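Local coordinates for chitin binding protein (Tectaria macrodonta, PDB 6IF7) that probably acts as a copper-dependent lytic polysaccharide monooxygenase of family AA10 that binds chitin, and is insecticidal, at residues A[122-127]-A[160-165]. Sequence-based numbering, arbitrary orientation.
Sequences LKWADL and LIYVIW
Leu122, Trp124 and Leu127 press their side chains against Leu160, Tyr162 and Ile164, so that the loop 122-127, which holds a short 3-10 turn at 124-126 and lies between strands 105-111 and 133-136, packs on one face of strand 159-167 in the immunoglobulin-like beta-sandwich of this LPMO family. No hydrogen bond links the two segments; the contact is aromatic and aliphatic. The rings of Trp124 and Tyr162 form an offset edge-to-face pair, with the edge of Tyr162 turned toward the face of the indole six-membered ring, planes at 85° and centroids 5.8 Å apart. Large flat rings suit this place because they span from loop to strand with apolar area, while their polar atoms still find partners: Trp124 NE1 bonds to the carbonyl of Ile58 and Tyr162 OH to that of Leu63. Ile164 CD1 lies at the edge of the indole, 4.3 Å from Trp124 CH2.

Within the loop, Lys123 N donates to Asp126 OD2 at 2.7 Å, on the anti side and tilted 27° out of the carboxylate plane, and Leu127 N bonds to Trp124 O; both bonds brace the turn.

Leucines supply the aliphatic part, their forked apolar tips reaching across from both segments. Leu127 crosses Tyr162 at about a right angle, its CD1 3.8 Å from Tyr162 CD2. With CG trans to the backbone N (chi1 -168°), Leu122 extends toward the strand and meets Leu160 tip to tip, CD2 to CD2 at 3.7 Å.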
loop_
_atom_site.group_PDB
_atom_site.type_symbol
_atom_site.label_atom_id
_atom_site.label_comp_id
_atom_site.label_asym_id
_atom_site.label_seq_id
_atom_site.Cartn_x
_atom_site.Cartn_y
_atom_site.Cartn_z
ATOM N N LEU A 122 -7.162 -6.594 7.759
ATOM C CA LEU A 122 -7.833 -5.733 6.801
ATOM C C LEU A 122 -8.698 -6.556 5.856
ATOM O O LEU A 122 -8.214 -7.506 5.227
ATOM C CB LEU A 122 -6.816 -4.938 5.984
ATOM C CG LEU A 122 -7.375 -3.778 5.145
ATOM C CD1 LEU A 122 -7.886 -2.632 6.014
ATOM C CD2 LEU A 122 -6.296 -3.276 4.182
ATOM N N LYS A 123 -9.960 -6.145 5.756
ATOM C CA LYS A 123 -10.999 -6.813 4.976
ATOM C C LYS A 123 -11.443 -5.800 3.945
ATOM O O LYS A 123 -11.196 -4.624 4.119
ATOM C CB LYS A 123 -12.166 -7.206 5.893
ATOM C CG LYS A 123 -11.747 -8.100 7.060
ATOM C CD LYS A 123 -12.726 -8.072 8.227
ATOM C CE LYS A 123 -12.610 -6.805 9.095
ATOM N NZ LYS A 123 -13.359 -7.016 10.369
ATOM N N TRP A 124 -12.066 -6.228 2.858
ATOM C CA TRP A 124 -12.493 -5.282 1.822
ATOM C C TRP A 124 -13.464 -4.228 2.362
ATOM O O TRP A 124 -13.380 -3.061 2.008
ATOM C CB TRP A 124 -13.082 -6.017 0.612
ATOM C CG TRP A 124 -12.016 -6.553 -0.272
ATOM C CD1 TRP A 124 -11.581 -7.858 -0.355
ATOM C CD2 TRP A 124 -11.197 -5.798 -1.173
ATOM N NE1 TRP A 124 -10.549 -7.954 -1.270
ATOM C CE2 TRP A 124 -10.307 -6.705 -1.793
ATOM C CE3 TRP A 124 -11.143 -4.435 -1.537
ATOM C CZ2 TRP A 124 -9.362 -6.292 -2.745
ATOM C CZ3 TRP A 124 -10.224 -4.025 -2.487
ATOM C CH2 TRP A 124 -9.337 -4.943 -3.077
ATOM N N ALA A 125 -14.363 -4.659 3.233
ATOM C CA ALA A 125 -15.354 -3.794 3.881
ATOM C C ALA A 125 -14.753 -2.751 4.850
ATOM O O ALA A 125 -15.437 -1.788 5.195
ATOM C CB ALA A 125 -16.382 -4.654 4.609
ATOM N N ASP A 126 -13.502 -2.931 5.285
ATOM C CA ASP A 126 -12.763 -1.871 6.023
ATOM C C ASP A 126 -12.397 -0.643 5.172
ATOM O O ASP A 126 -12.207 0.436 5.710
ATOM C CB ASP A 126 -11.505 -2.439 6.710
ATOM C CG ASP A 126 -11.834 -3.573 7.690
ATOM O OD1 ASP A 126 -12.803 -3.442 8.442
ATOM O OD2 ASP A 126 -11.145 -4.605 7.697
ATOM N N LEU A 127 -12.324 -0.795 3.848
ATOM C CA LEU A 127 -12.018 0.346 2.943
ATOM C C LEU A 127 -13.256 1.063 2.469
ATOM O O LEU A 127 -14.287 0.448 2.333
ATOM C CB LEU A 127 -11.279 -0.127 1.705
ATOM C CG LEU A 127 -9.907 -0.754 1.920
ATOM C CD1 LEU A 127 -9.443 -1.285 0.577
ATOM C CD2 LEU A 127 -8.903 0.222 2.495
ATOM N N LEU A 160 -5.288 3.486 7.011
ATOM C CA LEU A 160 -4.476 2.874 5.998
ATOM C C LEU A 160 -4.929 3.378 4.638
ATOM O O LEU A 160 -6.127 3.574 4.391
ATOM C CB LEU A 160 -4.569 1.346 6.142
ATOM C CG LEU A 160 -3.837 0.465 5.140
ATOM C CD1 LEU A 160 -3.331 -0.780 5.832
ATOM C CD2 LEU A 160 -4.719 0.072 3.953
ATOM N N ILE A 161 -3.947 3.584 3.766
ATOM C CA ILE A 161 -4.184 3.863 2.378
ATOM C C ILE A 161 -3.762 2.640 1.552
ATOM O O ILE A 161 -2.635 2.142 1.679
ATOM C CB ILE A 161 -3.454 5.134 1.973
ATOM C CG1 ILE A 161 -4.131 6.309 2.697
ATOM C CG2 ILE A 161 -3.471 5.314 0.465
ATOM C CD1 ILE A 161 -3.425 7.619 2.541
ATOM N N TYR A 162 -4.706 2.162 0.746
ATOM C CA TYR A 162 -4.523 1.029 -0.137
ATOM C C TYR A 162 -4.467 1.558 -1.569
ATOM O O TYR A 162 -5.388 2.254 -2.037
ATOM C CB TYR A 162 -5.673 0.056 0.010
ATOM C CG TYR A 162 -5.431 -1.347 -0.528
ATOM C CD1 TYR A 162 -4.385 -2.134 -0.044
ATOM C CD2 TYR A 162 -6.291 -1.912 -1.463
ATOM C CE1 TYR A 162 -4.181 -3.436 -0.504
ATOM C CE2 TYR A 162 -6.111 -3.213 -1.918
ATOM C CZ TYR A 162 -5.056 -3.975 -1.452
ATOM O OH TYR A 162 -4.890 -5.267 -1.920
ATOM N N VAL A 163 -3.360 1.259 -2.239
ATOM C CA VAL A 163 -3.147 1.681 -3.615
ATOM C C VAL A 163 -3.066 0.445 -4.495
ATOM O O VAL A 163 -2.270 -0.476 -4.236
ATOM C CB VAL A 163 -1.913 2.596 -3.737
ATOM C CG1 VAL A 163 -1.726 3.099 -5.164
ATOM C CG2 VAL A 163 -2.099 3.774 -2.801
ATOM N N ILE A 164 -3.924 0.433 -5.518
ATOM C CA ILE A 164 -3.935 -0.591 -6.540
ATOM C C ILE A 164 -3.417 0.030 -7.845
ATOM O O ILE A 164 -3.985 1.012 -8.333
ATOM C CB ILE A 164 -5.372 -1.134 -6.759
ATOM C CG1 ILE A 164 -5.954 -1.660 -5.456
ATOM C CG2 ILE A 164 -5.371 -2.221 -7.823
ATOM C CD1 ILE A 164 -7.456 -1.890 -5.478
ATOM N N TRP A 165 -2.349 -0.532 -8.405
ATOM C CA TRP A 165 -1.774 -0.085 -9.695
ATOM C C TRP A 165 -2.122 -1.123 -10.756
ATOM O O TRP A 165 -1.483 -2.178 -10.819
ATOM C CB TRP A 165 -0.250 0.071 -9.556
ATOM C CG TRP A 165 0.511 0.612 -10.758
ATOM C CD1 TRP A 165 0.015 1.366 -11.778
ATOM C CD2 TRP A 165 1.931 0.501 -10.997
ATOM N NE1 TRP A 165 1.026 1.696 -12.660
ATOM C CE2 TRP A 165 2.210 1.182 -12.195
ATOM C CE3 TRP A 165 2.989 -0.140 -10.318
ATOM C CZ2 TRP A 165 3.511 1.265 -12.736
ATOM C CZ3 TRP A 165 4.270 -0.070 -10.857
ATOM C CH2 TRP A 165 4.525 0.636 -12.052
#